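PDB 6MGB: capsular polysaccharide export system protein KpsC from Thermosulfurimonas dismutans, which transfers Kdo in beta linkage, as a beta-2,4 Kdo-transferase, probably while building the glycolipid on which Gram-negative capsules are carried. Local coordinates for residues G174-D177 / E178-R182; M184-A187 / A188-E191. All coordinates share one frame; numbering follows the deposited sequence.

Interaction 1. Residues G174-D177 / E178-R182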
ATOM      1  N   GLY A 174       8.160   8.610  -3.448  1.00 28.23           N
ATOM      2  CA  GLY A 174       7.486   9.424  -2.458  1.00 23.15           C
ATOM      3  C   GLY A 174       8.322  10.619  -2.042  1.00 23.97           C
ATOM      4  O   GLY A 174       8.118  11.186  -0.965  1.00 27.13           O
ATOM      5  N   LEU A 175       9.278  11.004  -2.890  1.00 23.31           N
ATOM      6  CA  LEU A 175      10.068  12.223  -2.730  1.00 28.25           C
ATOM      7  C   LEU A 175      11.109  12.123  -1.619  1.00 29.93           C
ATOM      8  O   LEU A 175      11.657  13.144  -1.191  1.00 29.84           O
ATOM      9  CB  LEU A 175       9.161  13.434  -2.482  1.00 30.39           C
ATOM     10  CG  LEU A 175       7.955  13.551  -3.421  1.00 30.26           C
ATOM     11  CD1 LEU A 175       7.215  14.859  -3.183  1.00 43.38           C
ATOM     12  CD2 LEU A 175       8.366  13.423  -4.882  1.00 32.98           C
ATOM     13  N   ALA A 176      11.413  10.916  -1.153  1.00 25.76           N
ATOM     14  CA  ALA A 176      12.399  10.691  -0.107  1.00 27.39           C
ATOM     15  C   ALA A 176      13.590   9.923  -0.678  1.00 28.99           C
ATOM     16  O   ALA A 176      13.681   9.684  -1.884  1.00 28.24           O
ATOM     17  CB  ALA A 176      11.740   9.952   1.059  1.00 26.63           C
ATOM     18  N   ASP A 177      14.523   9.548   0.193  1.00 28.34           N
ATOM     19  CA  ASP A 177      15.619   8.674  -0.211  1.00 27.23           C
ATOM     20  C   ASP A 177      16.074   7.873   1.005  1.00 27.29           C
ATOM     21  O   ASP A 177      15.424   7.877   2.054  1.00 23.99           O
ATOM     22  CB  ASP A 177      16.761   9.477  -0.857  1.00 26.57           C
ATOM     23  CG  ASP A 177      17.443  10.442   0.107  1.00 34.23           C
ATOM     24  OD1 ASP A 177      17.333  10.269   1.339  1.00 31.54           O
ATOM     25  OD2 ASP A 177      18.102  11.385  -0.381  1.00 41.54           O
ATOM     26  N   GLU A 178      17.205   7.183   0.857  1.00 29.92           N
ATOM     27  CA  GLU A 178      17.667   6.280   1.905  1.00 25.58           C
ATOM     28  C   GLU A 178      17.993   7.040   3.184  1.00 27.18           C
ATOM     29  O   GLU A 178      17.752   6.543   4.290  1.00 30.11           O
ATOM     30  CB  GLU A 178      18.893   5.499   1.423  1.00 30.89           C
ATOM     31  CG  GLU A 178      18.639   4.575   0.229  1.00 37.57           C
ATOM     32  CD  GLU A 178      18.454   5.321  -1.081  1.00 38.08           C
ATOM     33  OE1 GLU A 178      19.123   6.356  -1.277  1.00 34.54           O
ATOM     34  OE2 GLU A 178      17.634   4.878  -1.913  1.00 38.12           O
ATOM     35  N   ASP A 179      18.538   8.249   3.056  1.00 26.17           N
ATOM     36  CA  ASP A 179      18.945   9.026   4.219  1.00 32.58           C
ATOM     37  C   ASP A 179      17.768   9.657   4.951  1.00 27.52           C
ATOM     38  O   ASP A 179      17.937  10.112   6.087  1.00 29.25           O
ATOM     39  CB  ASP A 179      19.943  10.107   3.792  1.00 36.10           C
ATOM     40  CG  ASP A 179      20.878  10.518   4.915  1.00 54.82           C
ATOM     41  OD1 ASP A 179      20.959  11.727   5.214  1.00 50.99           O
ATOM     42  OD2 ASP A 179      21.521   9.628   5.513  1.00 59.79           O
ATOM     43  N   THR A 180      16.582   9.691   4.334  1.00 29.00           N
ATOM     44  CA  THR A 180      15.395  10.177   5.030  1.00 23.15           C
ATOM     45  C   THR A 180      15.100   9.351   6.276  1.00 27.05           C
ATOM     46  O   THR A 180      14.581   9.883   7.265  1.00 28.94           O
ATOM     47  CB  THR A 180      14.193  10.152   4.084  1.00 23.62           C
ATOM     48  OG1 THR A 180      14.531  10.831   2.868  1.00 25.73           O
ATOM     49  CG2 THR A 180      12.983  10.822   4.723  1.00 30.91           C
ATOM     50  N   PHE A 181      15.423   8.057   6.253  1.00 29.75           N
ATOM     51  CA  PHE A 181      15.175   7.216   7.420  1.00 27.36           C
ATOM     52  C   PHE A 181      16.055   7.631   8.594  1.00 28.16           C
ATOM     53  O   PHE A 181      15.615   7.596   9.750  1.00 29.31           O
ATOM     54  CB  PHE A 181      15.397   5.750   7.053  1.00 26.20           C
ATOM     55  CG  PHE A 181      14.299   5.173   6.211  1.00 33.23           C
ATOM     56  CD1 PHE A 181      14.334   5.283   4.831  1.00 24.75           C
ATOM     57  CD2 PHE A 181      13.222   4.535   6.802  1.00 25.52           C
ATOM     58  CE1 PHE A 181      13.317   4.759   4.055  1.00 30.18           C
ATOM     59  CE2 PHE A 181      12.203   4.010   6.033  1.00 29.38           C
ATOM     60  CZ  PHE A 181      12.250   4.122   4.659  1.00 27.79           C
ATOM     61  N   ARG A 182      17.301   8.025   8.322  0.57 23.75           N
ATOM     62  CA  ARG A 182      18.160   8.528   9.390  0.57 29.73           C
ATOM     63  C   ARG A 182      17.634   9.849   9.937  0.57 31.99           C
ATOM     64  O   ARG A 182      17.622  10.062  11.156  0.57 27.45           O
ATOM     65  CB  ARG A 182      19.596   8.690   8.887  0.57 31.71           C
ATOM     66  CG  ARG A 182      20.573   9.144   9.960  0.57 38.69           C
ATOM     67  CD  ARG A 182      22.014   9.025   9.489  0.57 43.14           C
ATOM     68  NE  ARG A 182      22.299   9.873   8.333  0.57 37.72           N
ATOM     69  CZ  ARG A 182      22.685  11.143   8.409  0.57 28.95           C
ATOM     70  NH1 ARG A 182      22.833  11.736   9.587  0.57 41.84           N
ATOM     71  NH2 ARG A 182      22.922  11.828   7.299  0.57 31.31           N
TER

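Interaction 2. Residues M184-A187 / A188-E191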
ATOM      1  N   MET A 184      14.523  10.781   9.929  1.00 28.12           N
ATOM      2  CA  MET A 184      13.325  10.443  10.691  1.00 30.67           C
ATOM      3  C   MET A 184      13.680   9.987  12.098  1.00 30.91           C
ATOM      4  O   MET A 184      13.010  10.359  13.070  1.00 30.27           O
ATOM      5  CB  MET A 184      12.536   9.355   9.965  1.00 27.82           C
ATOM      6  CG  MET A 184      11.241   8.963  10.650  1.00 27.31           C
ATOM      7  SD  MET A 184      10.305   7.742   9.711  1.00 32.54           S
ATOM      8  CE  MET A 184      11.293   6.277   9.985  1.00 29.69           C
ATOM      9  N   TYR A 185      14.729   9.175  12.227  1.00 28.23           N
ATOM     10  CA  TYR A 185      15.124   8.675  13.537  1.00 26.53           C
ATOM     11  C   TYR A 185      15.521   9.817  14.462  1.00 25.63           C
ATOM     12  O   TYR A 185      14.984   9.952  15.568  1.00 27.04           O
ATOM     13  CB  TYR A 185      16.274   7.682  13.385  1.00 28.22           C
ATOM     14  CG  TYR A 185      16.937   7.326  14.691  1.00 24.65           C
ATOM     15  CD1 TYR A 185      16.312   6.484  15.599  1.00 34.30           C
ATOM     16  CD2 TYR A 185      18.186   7.834  15.019  1.00 31.26           C
ATOM     17  CE1 TYR A 185      16.914   6.155  16.797  1.00 36.64           C
ATOM     18  CE2 TYR A 185      18.797   7.512  16.215  1.00 39.79           C
ATOM     19  CZ  TYR A 185      18.155   6.672  17.100  1.00 46.18           C
ATOM     20  OH  TYR A 185      18.754   6.345  18.295  1.00 48.42           O
ATOM     21  N   PHE A 186      16.455  10.660  14.023  1.00 26.62           N
ATOM     22  CA  PHE A 186      16.960  11.707  14.904  1.00 29.91           C
ATOM     23  C   PHE A 186      15.926  12.803  15.120  1.00 36.08           C
ATOM     24  O   PHE A 186      15.953  13.481  16.154  1.00 32.70           O
ATOM     25  CB  PHE A 186      18.260  12.276  14.338  1.00 31.77           C
ATOM     26  CG  PHE A 186      19.422  11.335  14.460  1.00 32.25           C
ATOM     27  CD1 PHE A 186      20.027  11.127  15.688  1.00 33.99           C
ATOM     28  CD2 PHE A 186      19.898  10.645  13.360  1.00 33.87           C
ATOM     29  CE1 PHE A 186      21.089  10.256  15.816  1.00 37.71           C
ATOM     30  CE2 PHE A 186      20.965   9.770  13.481  1.00 31.91           C
ATOM     31  CZ  PHE A 186      21.558   9.576  14.712  1.00 30.37           C
ATOM     32  N   ALA A 187      15.003  12.984  14.174  1.00 31.70           N
ATOM     33  CA  ALA A 187      13.887  13.894  14.403  1.00 28.72           C
ATOM     34  C   ALA A 187      12.975  13.370  15.505  1.00 32.80           C
ATOM     35  O   ALA A 187      12.489  14.144  16.340  1.00 33.54           O
ATOM     36  CB  ALA A 187      13.101  14.102  13.110  1.00 34.06           C
ATOM     37  N   ALA A 188      12.729  12.057  15.525  1.00 29.43           N
ATOM     38  CA  ALA A 188      11.921  11.475  16.591  1.00 29.74           C
ATOM     39  C   ALA A 188      12.610  11.621  17.942  1.00 31.74           C
ATOM     40  O   ALA A 188      11.964  11.950  18.943  1.00 30.63           O
ATOM     41  CB  ALA A 188      11.639  10.003  16.289  1.00 30.81           C
ATOM     42  N   LEU A 189      13.922  11.374  17.990  1.00 32.85           N
ATOM     43  CA  LEU A 189      14.675  11.579  19.225  1.00 34.98           C
ATOM     44  C   LEU A 189      14.504  13.002  19.738  1.00 35.36           C
ATOM     45  O   LEU A 189      14.204  13.220  20.919  1.00 41.02           O
ATOM     46  CB  LEU A 189      16.157  11.281  18.996  1.00 36.40           C
ATOM     47  CG  LEU A 189      16.642   9.864  19.297  1.00 54.32           C
ATOM     48  CD1 LEU A 189      15.950   8.859  18.401  1.00 61.27           C
ATOM     49  CD2 LEU A 189      18.155   9.782  19.136  1.00 45.31           C
ATOM     50  N   GLU A 190      14.696  13.988  18.861  1.00 34.18           N
ATOM     51  CA  GLU A 190      14.678  15.380  19.296  1.00 44.19           C
ATOM     52  C   GLU A 190      13.293  15.793  19.774  1.00 38.59           C
ATOM     53  O   GLU A 190      13.166  16.577  20.721  1.00 39.03           O
ATOM     54  CB  GLU A 190      15.144  16.286  18.158  1.00 39.76           C
ATOM     55  CG  GLU A 190      15.283  17.742  18.549  1.00 41.51           C
ATOM     56  CD  GLU A 190      15.884  18.583  17.445  1.00 38.14           C
ATOM     57  OE1 GLU A 190      15.109  19.177  16.665  1.00 46.14           O
ATOM     58  OE2 GLU A 190      17.128  18.642  17.347  1.00 38.83           O
ATOM     59  N   GLU A 191      12.244  15.278  19.135  1.00 42.81           N
ATOM     60  CA  GLU A 191      10.884  15.674  19.476  1.00 44.99           C
ATOM     61  C   GLU A 191      10.343  14.959  20.706  1.00 46.21           C
ATOM     62  O   GLU A 191       9.438  15.487  21.362  1.00 41.70           O
ATOM     63  CB  GLU A 191       9.958  15.418  18.285  1.00 48.70           C
ATOM     64  CG  GLU A 191       8.475  15.521  18.606  1.00 63.35           C
ATOM     65  CD  GLU A 191       8.095  16.865  19.201  1.00 71.16           C
ATOM     66  OE1 GLU A 191       8.844  17.843  18.994  1.00 75.67           O
ATOM     67  OE2 GLU A 191       7.043  16.944  19.872  1.00 65.59           O
TER

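Interaction 1. Residues G174-D177 / E178-R182
Asp177 and Thr180 grip each other at the start of helix 180-191. The backbone N of Asp177 gives a nearly straight hydrogen bond to Thr180 OG1, 3.0 Å long with an N-H...O angle of 169°. In return OD1 of Asp177 turns to the amides of Asp179 and Thr180 at the turn into the helix: it lies 2.9 Å from Asp179 N and 3.1 Å from Thr180 N, both weak bonds because the N-H groups point past the oxygen. Thr180 N is shared with Asp177 O, 3.1 Å away and well above the carbonyl plane. OD1 can reach these amides because CG of Asp177 is tucked between its own N and carbonyl carbon (chi1 65°). Thr180 OG1 lies beside its own backbone N, on the side facing the incoming chain, and there it also meets CB of Ala176 at 3.4 Å.

Farther out, Arg182 bridges to Asp179 in one of its two conformers: Arg182 NE meets Asp179 OD2 at 2.9 Å on the syn side, and NH2 adds weak bonds. Glu178, bent at its second torsion, pairs with Arg172 of the preceding helix. On the inner side Phe181 stacks with Tyr213, and its side chain comes within about 4 Å, nearest atoms, of that of Asp163, a CMP-binding residue. The negative carboxylate of Asp177 probably sits favourably near the positive end of the helix dipole. Leu175, with positive phi, closes helix 169-172 in a Schellman motif; two residues later Asp177 and Thr180 form the capping box that opens the next helix.

Interaction 2. Residues M184-A187 / A188-E191
Leu189 lays its CD1 methyl over one face of the Tyr185 ring, one turn back along the helix. The methyl stands 3.5 Å from the ring centroid and 22° off the normal, a CH-pi contact displaced toward the rim; Tyr185 CE1 is the ring atom nearest to Leu189 CD1, at 3.3 Å. The other branch, CD2, reaches toward the phenol end and lies 3.6 Å from Tyr185 OH. Leu189 gets there with a first torsion of -93°, some way from the nearest staggered value, which suggests some strain.

Leu189 also runs beside Phe186, pointing the same way, with CD2 4.1 Å from Phe186 CD1. The two rings also meet: CD2 of Tyr185 lies over the centre of the Phe186 ring, while CE2 of Phe186 sits in plane at the edge of the tyrosine. Behind them the backbone runs in regular alpha-helical bonds, from Ala188 N to Met184 O through Glu191 N to Ala187 O. Met184 and Ala188 lean on Tyr243 of strand 241-244, and Tyr185 and Ala188 on Leu161 of strand 158-162. Across this turn the side chains therefore meet through dispersion and CH-pi attraction, while the four main-chain bonds pair the amides of Ala188 to Glu191 with the carbonyls of Met184 to Ala187.

Read from the N terminus, the chain leaves helix 169-172, crosses the short connection held by interaction 1 and enters helix 180-191, whose last two turns hold interaction 2. The two lie in series, 14 Å apart between centres, neither enclosing nor crossing the other. Each closes just a few residues: interaction 1 the tight turn into the helix, interaction 2 successive turns within it. Together they cover both ends of a helix that packs against the parallel six-stranded sheet of this GT-B-clan protein. The side chains of Phe181 and Met184 both come within about 9 Å of the bound CMP, nearest atoms, and the later turns also rest on strands 158-162 and 241-244.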